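Local atomic coordinates of laccase (Botrytis aclada, PDB entry 3SQR), a protein that oxidises phenolic substrates at copper sites while reducing dioxygen to water, and probably acts in breaking down lignin and detoxifying lignin-derived products. Residues Ala289-Pro294 against Ile307-Asp312; Thr143-Ala148 against Asp559-Trp564. One frame throughout, in Å; residues are numbered along the deposited sequence. Where two conformers were deposited one is given.

Contact 1 (Ala289-Pro294 against Ile307-Asp312)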
ATOM      1  N   ALA A 289      -1.355 -15.340   2.169  1.00 21.93           N
ATOM      2  CA  ALA A 289      -0.940 -14.520   1.050  1.00 22.54           C
ATOM      3  C   ALA A 289      -0.215 -13.375   1.606  1.00 22.19           C
ATOM      4  O   ALA A 289      -0.463 -12.932   2.735  1.00 22.18           O
ATOM      5  CB  ALA A 289      -2.139 -14.019   0.223  1.00 22.27           C
ATOM      6  N   ASN A 290       0.711 -12.884   0.794  1.00 21.94           N
ATOM      7  CA  ASN A 290       1.306 -11.638   1.057  1.00 21.75           C
ATOM      8  C   ASN A 290       1.071 -10.714  -0.121  1.00 21.98           C
ATOM      9  O   ASN A 290       1.176 -11.114  -1.248  1.00 22.38           O
ATOM     10  CB  ASN A 290       2.773 -11.761   1.465  1.00 21.19           C
ATOM     11  CG  ASN A 290       3.723 -12.381   0.423  1.00 22.50           C
ATOM     12  OD1 ASN A 290       3.492 -12.432  -0.824  1.00 27.33           O
ATOM     13  ND2 ASN A 290       4.854 -12.770   0.922  1.00 19.98           N
ATOM     14  N   ASP A 291       0.686  -9.488   0.185  1.00 21.01           N
ATOM     15  CA  ASP A 291       0.221  -8.606  -0.857  1.00 20.35           C
ATOM     16  C   ASP A 291      -0.719  -9.345  -1.811  1.00 20.87           C
ATOM     17  O   ASP A 291      -1.699  -9.863  -1.329  1.00 20.03           O
ATOM     18  CB  ASP A 291       1.461  -7.989  -1.524  1.00 21.02           C
ATOM     19  CG  ASP A 291       2.310  -7.187  -0.524  1.00 22.32           C
ATOM     20  OD1 ASP A 291       1.892  -6.999   0.650  1.00 21.47           O
ATOM     21  OD2 ASP A 291       3.418  -6.722  -0.930  1.00 22.74           O
ATOM     22  N   LEU A 292      -0.480  -9.353  -3.145  1.00 21.33           N
ATOM     23  CA  LEU A 292      -1.352 -10.060  -4.094  1.00 22.56           C
ATOM     24  C   LEU A 292      -0.748 -11.365  -4.597  1.00 22.90           C
ATOM     25  O   LEU A 292      -1.070 -11.830  -5.687  1.00 21.02           O
ATOM     26  CB  LEU A 292      -1.782  -9.162  -5.256  1.00 21.25           C
ATOM     27  CG  LEU A 292      -2.725  -8.017  -4.862  1.00 19.75           C
ATOM     28  CD1 LEU A 292      -2.578  -6.790  -5.881  1.00 21.32           C
ATOM     29  CD2 LEU A 292      -4.139  -8.484  -4.858  1.00 20.21           C
ATOM     30  N   VAL A 293      -0.005 -11.998  -3.698  1.00 23.14           N
ATOM     31  CA  VAL A 293       0.644 -13.297  -4.016  1.00 21.93           C
ATOM     32  C   VAL A 293       0.335 -14.313  -2.929  1.00 21.52           C
ATOM     33  O   VAL A 293       0.793 -14.207  -1.774  1.00 21.30           O
ATOM     34  CB  VAL A 293       2.110 -13.089  -4.095  1.00 21.56           C
ATOM     35  CG1 VAL A 293       2.880 -14.407  -4.417  1.00 23.67           C
ATOM     36  CG2 VAL A 293       2.488 -11.984  -5.162  1.00 20.02           C
ATOM     37  N   PRO A 294      -0.405 -15.338  -3.312  1.00 23.11           N
ATOM     38  CA  PRO A 294      -0.643 -16.442  -2.415  1.00 23.60           C
ATOM     39  C   PRO A 294       0.644 -17.173  -2.048  1.00 22.84           C
ATOM     40  O   PRO A 294       1.517 -17.367  -2.874  1.00 23.70           O
ATOM     41  CB  PRO A 294      -1.588 -17.316  -3.250  1.00 24.18           C
ATOM     42  CG  PRO A 294      -2.270 -16.401  -4.124  1.00 24.71           C
ATOM     43  CD  PRO A 294      -1.196 -15.510  -4.544  1.00 22.55           C
ATOM     44  N   ILE A 307       4.004  -0.572   5.928  1.00 22.06           N
ATOM     45  CA  ILE A 307       3.014   0.266   5.294  1.00 21.82           C
ATOM     46  C   ILE A 307       2.792  -0.154   3.854  1.00 20.54           C
ATOM     47  O   ILE A 307       3.729  -0.272   3.081  1.00 23.07           O
ATOM     48  CB  ILE A 307       3.344   1.756   5.313  1.00 20.15           C
ATOM     49  CG1 ILE A 307       3.515   2.258   6.750  1.00 25.75           C
ATOM     50  CG2 ILE A 307       2.163   2.539   4.640  1.00 20.42           C
ATOM     51  CD1 ILE A 307       4.093   3.643   6.807  1.00 22.49           C
ATOM     52  N   GLY A 308       1.567  -0.383   3.501  1.00 19.85           N
ATOM     53  CA  GLY A 308       1.197  -0.773   2.149  1.00 19.49           C
ATOM     54  C   GLY A 308       1.222  -2.274   1.916  1.00 20.07           C
ATOM     55  O   GLY A 308       0.633  -2.728   0.911  1.00 21.32           O
ATOM     56  N   GLN A 309       1.814  -3.010   2.856  1.00 20.49           N
ATOM     57  CA  GLN A 309       1.748  -4.450   2.868  1.00 20.76           C
ATOM     58  C   GLN A 309       0.363  -4.974   3.247  1.00 21.59           C
ATOM     59  O   GLN A 309      -0.353  -4.339   4.046  1.00 22.04           O
ATOM     60  CB  GLN A 309       2.774  -5.041   3.806  1.00 22.21           C
ATOM     61  CG  GLN A 309       4.148  -4.894   3.329  1.00 22.14           C
ATOM     62  CD  GLN A 309       5.151  -5.699   4.120  1.00 21.51           C
ATOM     63  OE1 GLN A 309       5.011  -5.840   5.332  1.00 24.11           O
ATOM     64  NE2 GLN A 309       6.219  -6.120   3.464  1.00 22.17           N
ATOM     65  N   ARG A 310       0.010  -6.154   2.676  1.00 19.71           N
ATOM     66  CA  ARG A 310      -1.194  -6.868   2.963  1.00 20.97           C
ATOM     67  C   ARG A 310      -0.779  -8.224   3.336  1.00 21.40           C
ATOM     68  O   ARG A 310       0.233  -8.696   2.856  1.00 20.55           O
ATOM     69  CB  ARG A 310      -2.186  -6.966   1.778  1.00 22.41           C
ATOM     70  CG  ARG A 310      -2.785  -5.641   1.418  1.00 19.50           C
ATOM     71  CD  ARG A 310      -1.884  -4.839   0.554  1.00 20.33           C
ATOM     72  NE  ARG A 310      -1.810  -5.418  -0.764  1.00 18.05           N
ATOM     73  CZ  ARG A 310      -0.804  -5.244  -1.630  1.00 20.95           C
ATOM     74  NH1 ARG A 310       0.286  -4.591  -1.293  1.00 21.48           N
ATOM     75  NH2 ARG A 310      -0.899  -5.785  -2.834  1.00 22.00           N
ATOM     76  N   TYR A 311      -1.560  -8.818   4.225  1.00 22.30           N
ATOM     77  CA  TYR A 311      -1.501 -10.259   4.445  1.00 21.58           C
ATOM     78  C   TYR A 311      -2.892 -10.762   4.521  1.00 21.89           C
ATOM     79  O   TYR A 311      -3.782 -10.133   5.137  1.00 21.71           O
ATOM     80  CB  TYR A 311      -0.772 -10.559   5.732  1.00 22.11           C
ATOM     81  CG  TYR A 311       0.713 -10.412   5.653  1.00 20.05           C
ATOM     82  CD1 TYR A 311       1.511 -11.418   5.121  1.00 23.50           C
ATOM     83  CD2 TYR A 311       1.324  -9.245   6.067  1.00 20.58           C
ATOM     84  CE1 TYR A 311       2.864 -11.278   5.070  1.00 22.24           C
ATOM     85  CE2 TYR A 311       2.693  -9.103   6.030  1.00 20.07           C
ATOM     86  CZ  TYR A 311       3.459 -10.111   5.524  1.00 20.56           C
ATOM     87  OH  TYR A 311       4.783  -9.982   5.486  1.00 23.01           O
ATOM     88  N   ASP A 312      -3.078 -11.971   4.019  1.00 21.57           N
ATOM     89  CA  ASP A 312      -4.318 -12.659   4.183  1.00 22.62           C
ATOM     90  C   ASP A 312      -3.953 -13.768   5.179  1.00 23.47           C
ATOM     91  O   ASP A 312      -2.936 -14.456   5.027  1.00 24.22           O
ATOM     92  CB  ASP A 312      -4.839 -13.311   2.928  1.00 22.21           C
ATOM     93  CG  ASP A 312      -5.430 -12.336   1.948  1.00 24.68           C
ATOM     94  OD1 ASP A 312      -4.622 -11.687   1.317  1.00 24.01           O
ATOM     95  OD2 ASP A 312      -6.667 -12.237   1.798  1.00 23.98           O
TER
HETATM   96  O   HOH W   1      -2.158 -10.393   1.448  1.00 22.00           O
HETATM   97  O   HOH W   2      -3.830 -11.438  -1.325  1.00 22.74           O

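Contact 2 (Thr143-Ala148 against Asp559-Trp564)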
ATOM      1  N   THR A 143       2.204   8.975 -14.182  1.00 23.24           N
ATOM      2  CA  THR A 143       1.277   8.340 -15.157  1.00 23.53           C
ATOM      3  C   THR A 143       0.097   9.200 -15.568  1.00 22.63           C
ATOM      4  O   THR A 143      -0.690   8.853 -16.457  1.00 24.17           O
ATOM      5  CB  THR A 143       0.758   7.000 -14.627  1.00 23.40           C
ATOM      6  OG1 THR A 143      -0.013   7.252 -13.475  1.00 22.53           O
ATOM      7  CG2 THR A 143       1.906   6.063 -14.288  1.00 21.20           C
ATOM      8  N   GLN A 144      -0.021  10.348 -14.931  1.00 23.46           N
ATOM      9  CA  GLN A 144      -1.052  11.323 -15.227  1.00 22.56           C
ATOM     10  C   GLN A 144      -0.736  12.674 -14.626  1.00 22.19           C
ATOM     11  O   GLN A 144       0.047  12.805 -13.688  1.00 23.16           O
ATOM     12  CB  GLN A 144      -2.405  10.927 -14.642  1.00 22.18           C
ATOM     13  CG  GLN A 144      -2.457  10.802 -13.154  1.00 24.22           C
ATOM     14  CD  GLN A 144      -3.860  10.475 -12.672  1.00 24.27           C
ATOM     15  OE1 GLN A 144      -4.204   9.289 -12.522  1.00 21.81           O
ATOM     16  NE2 GLN A 144      -4.683  11.491 -12.482  1.00 20.86           N
ATOM     17  N   CYS A 145      -1.424  13.688 -15.121  1.00 23.61           N
ATOM     18  CA  CYS A 145      -1.561  14.925 -14.423  1.00 24.05           C
ATOM     19  C   CYS A 145      -2.621  14.669 -13.328  1.00 22.80           C
ATOM     20  O   CYS A 145      -3.492  13.811 -13.503  1.00 25.40           O
ATOM     21  CB  CYS A 145      -2.085  16.047 -15.316  1.00 25.05           C
ATOM     22  SG  CYS A 145      -0.864  16.533 -16.606  1.00 26.69           S
ATOM     23  N   PRO A 146      -2.587  15.487 -12.291  1.00 24.53           N
ATOM     24  CA  PRO A 146      -3.625  15.422 -11.320  1.00 24.13           C
ATOM     25  C   PRO A 146      -4.980  15.719 -11.926  1.00 24.68           C
ATOM     26  O   PRO A 146      -5.123  16.463 -12.914  1.00 26.30           O
ATOM     27  CB  PRO A 146      -3.214  16.431 -10.277  1.00 23.12           C
ATOM     28  CG  PRO A 146      -1.739  16.618 -10.488  1.00 25.02           C
ATOM     29  CD  PRO A 146      -1.586  16.496 -11.915  1.00 23.51           C
ATOM     30  N   ILE A 147      -5.992  15.119 -11.326  1.00 23.66           N
ATOM     31  CA  ILE A 147      -7.386  15.434 -11.631  1.00 23.98           C
ATOM     32  C   ILE A 147      -7.733  16.759 -10.936  1.00 24.24           C
ATOM     33  O   ILE A 147      -7.669  16.895  -9.686  1.00 24.67           O
ATOM     34  CB  ILE A 147      -8.372  14.371 -11.085  1.00 22.68           C
ATOM     35  CG1 ILE A 147      -7.960  12.976 -11.575  1.00 21.25           C
ATOM     36  CG2 ILE A 147      -9.828  14.709 -11.538  1.00 22.90           C
ATOM     37  CD1 ILE A 147      -8.683  11.764 -10.816  1.00 22.64           C
ATOM     38  N   ALA A 148      -8.050  17.776 -11.724  1.00 25.41           N
ATOM     39  CA  ALA A 148      -8.338  19.041 -11.126  1.00 26.60           C
ATOM     40  C   ALA A 148      -9.672  19.008 -10.361  1.00 25.11           C
ATOM     41  O   ALA A 148     -10.538  18.234 -10.713  1.00 26.24           O
ATOM     42  CB  ALA A 148      -8.409  20.142 -12.255  1.00 26.94           C
ATOM     43  N   ASP A 559      -6.910  15.432 -21.819  1.00 31.65           N
ATOM     44  CA  ASP A 559      -7.972  16.192 -21.241  1.00 31.58           C
ATOM     45  C   ASP A 559      -7.729  16.428 -19.756  1.00 30.93           C
ATOM     46  O   ASP A 559      -7.937  17.529 -19.241  1.00 30.72           O
ATOM     47  CB  ASP A 559      -9.324  15.518 -21.409  1.00 31.86           C
ATOM     48  CG  ASP A 559      -9.831  15.444 -22.913  0.70 34.10           C
ATOM     49  OD1 ASP A 559      -9.216  16.012 -23.855  0.70 38.83           O
ATOM     50  OD2 ASP A 559     -10.807  14.687 -23.168  0.70 37.35           O
ATOM     51  N   THR A 560      -7.266  15.387 -19.030  1.00 28.64           N
ATOM     52  CA  THR A 560      -6.981  15.624 -17.622  1.00 27.71           C
ATOM     53  C   THR A 560      -5.914  16.697 -17.433  1.00 27.65           C
ATOM     54  O   THR A 560      -5.978  17.522 -16.519  1.00 27.60           O
ATOM     55  CB  THR A 560      -6.550  14.291 -16.926  1.00 25.95           C
ATOM     56  OG1 THR A 560      -7.556  13.296 -17.222  1.00 25.94           O
ATOM     57  CG2 THR A 560      -6.315  14.499 -15.406  1.00 25.12           C
ATOM     58  N   CYS A 561      -4.880  16.653 -18.244  1.00 27.85           N
ATOM     59  CA  CYS A 561      -3.782  17.612 -18.120  1.00 28.45           C
ATOM     60  C   CYS A 561      -4.274  19.005 -18.532  1.00 29.91           C
ATOM     61  O   CYS A 561      -4.005  19.967 -17.834  1.00 27.35           O
ATOM     62  CB  CYS A 561      -2.619  17.224 -19.027  1.00 28.80           C
ATOM     63  SG  CYS A 561      -1.650  15.834 -18.316  1.00 27.82           S
ATOM     64  N   ALA A 562      -5.044  19.061 -19.608  1.00 30.99           N
ATOM     65  CA  ALA A 562      -5.674  20.337 -19.996  1.00 32.45           C
ATOM     66  C   ALA A 562      -6.460  20.955 -18.838  1.00 33.50           C
ATOM     67  O   ALA A 562      -6.271  22.130 -18.497  1.00 34.56           O
ATOM     68  CB  ALA A 562      -6.539  20.143 -21.234  1.00 32.59           C
ATOM     69  N   ASN A 563      -7.289  20.159 -18.153  1.00 32.80           N
ATOM     70  CA  ASN A 563      -8.035  20.669 -17.020  1.00 33.44           C
ATOM     71  C   ASN A 563      -7.185  21.010 -15.834  1.00 32.62           C
ATOM     72  O   ASN A 563      -7.483  21.967 -15.101  1.00 34.71           O
ATOM     73  CB  ASN A 563      -9.168  19.716 -16.642  1.00 33.58           C
ATOM     74  CG  ASN A 563     -10.148  19.551 -17.760  1.00 37.69           C
ATOM     75  OD1 ASN A 563     -10.173  20.385 -18.674  1.00 39.62           O
ATOM     76  ND2 ASN A 563     -10.916  18.444 -17.760  1.00 35.06           N
ATOM     77  N   TRP A 564      -6.109  20.247 -15.625  1.00 30.95           N
ATOM     78  CA  TRP A 564      -5.172  20.584 -14.580  1.00 30.52           C
ATOM     79  C   TRP A 564      -4.488  21.960 -14.825  1.00 31.09           C
ATOM     80  O   TRP A 564      -4.343  22.752 -13.934  1.00 30.54           O
ATOM     81  CB  TRP A 564      -4.063  19.507 -14.485  1.00 29.74           C
ATOM     82  CG  TRP A 564      -3.139  19.787 -13.344  1.00 27.17           C
ATOM     83  CD1 TRP A 564      -1.830  20.018 -13.436  1.00 30.17           C
ATOM     84  CD2 TRP A 564      -3.472  19.888 -11.960  1.00 24.21           C
ATOM     85  NE1 TRP A 564      -1.299  20.247 -12.226  1.00 27.72           N
ATOM     86  CE2 TRP A 564      -2.286  20.198 -11.277  1.00 25.32           C
ATOM     87  CE3 TRP A 564      -4.652  19.795 -11.235  1.00 22.29           C
ATOM     88  CZ2 TRP A 564      -2.236  20.420  -9.904  1.00 27.40           C
ATOM     89  CZ3 TRP A 564      -4.601  20.009  -9.871  1.00 23.09           C
ATOM     90  CH2 TRP A 564      -3.422  20.321  -9.208  1.00 23.62           C
TER
HETATM   91  O   HOH W   3      -7.929  17.301 -14.502  1.00 32.64           O

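Contact 1 (Ala289-Pro294 against Ile307-Asp312)
A289 and D312 pair where strand 285-290 runs antiparallel to strand 310-316 in the second cupredoxin-type domain, just before the chain reverses through a type II' beta turn from N290 to V293. D312 N binds A289 O at 3.1 Å, whereas the return bond from A289 N to D312 O is long and weak at 3.4 Å. One step on, N290 and Y311 form a non-hydrogen-bonded pair, with N290 CB packed obliquely against the tyrosine ring.

The strand ends at N290, but the hydrogen bonds to the partner strand go on: D291 N donates to R310 O (2.8 Å), and R310 N finds its acceptor in the side-chain oxygen D291 OD1 (2.9 Å, 170° at the hydrogen), which stands in for a backbone carbonyl. The same carboxylate lies stacked over one face of the R310 guanidinium, the planes 3° apart. D291 OD1 and R310 NH1, 3.5 Å apart, therefore attract by charge alone, leaving the in-plane N-H groups for others. R310 reaches this place by folding back at chi2 (82°) and chi3; NH1 donates to G308 O at 2.9 Å, NE to T164 O, and NH2 forms a salt bridge with D500. D291 OD1 also forms a salt bridge with R499, and OD2 accepts from D500 N and V501 N. The R310 side chain touches H126, a copper ligand.

D312 OD2 is held by R264 and T164. On the other carboxylate oxygen, waters 1 and 2 each sit 2.8 Å from D312 OD1 and also bind the turn carbonyl D291 O, water 2 at 2.6 Å.

Contact 2 (Thr143-Ala148 against Asp559-Trp564)
The carbonyl oxygen of T560 is gripped twice: W564 N binds it along the helix (2.9 Å), and water 3 lies 2.8 Å from T560 O while accepting from A148 N, also at 2.8 Å. The water thus joins the helix to the 143-148 segment, between which no direct hydrogen bond passes. The T560 methyl makes the contact with this segment: CG2, anti to the backbone N, lies 3.4 Å from P146 O and close to C145 O as well, while OG1 bonds back to I556 O in its own helix.

A disulfide ties the two pieces covalently, C145 SG to C561 SG at 2.0 Å with a chi3 of 93°. It fastens a loop of the first cupredoxin-type domain, between strands 123-125 and 152-158, to helix 551-567 near the C-terminus, hundreds of residues later. Beside it, P146 lies flat over one face of the W564 indole, a CH-pi contact in which P146 CD stands 3.7 Å from the centroid of the W564 five-membered ring, only 3° off its normal. W564 CG is trans to the backbone N (chi1 -176°), which carries the indole out from the helix to the proline, and A148 CA comes up to its edge.

A148 CB rests 3.5 Å from N563 O, and the N563 amide reaches D151 through ND2. Within the loop, Q144 NE2 donates to C145 O at 2.8 Å, and Q144 OE1 is held by Y155 OH.

In the fold
Contact 1 lies deep in the molecule, its centre about 9 Å from that of the chain; contact 2, also largely buried, lies about 23 Å out, beneath a helix that carries exposed residues such as A562. The two centres are about 31 Å apart, and the segments of contact 1 fall within the long span of chain closed by contact 2. Contact 1 joins neighbouring strands of one sheet through a network of backbone bonds, stacked charges and waters close to a type 3 copper, with polar links to the first and third domains. Contact 2 joins no strands: a disulfide, proline-indole packing and a single bridging water pin the C-terminal helix to the first domain.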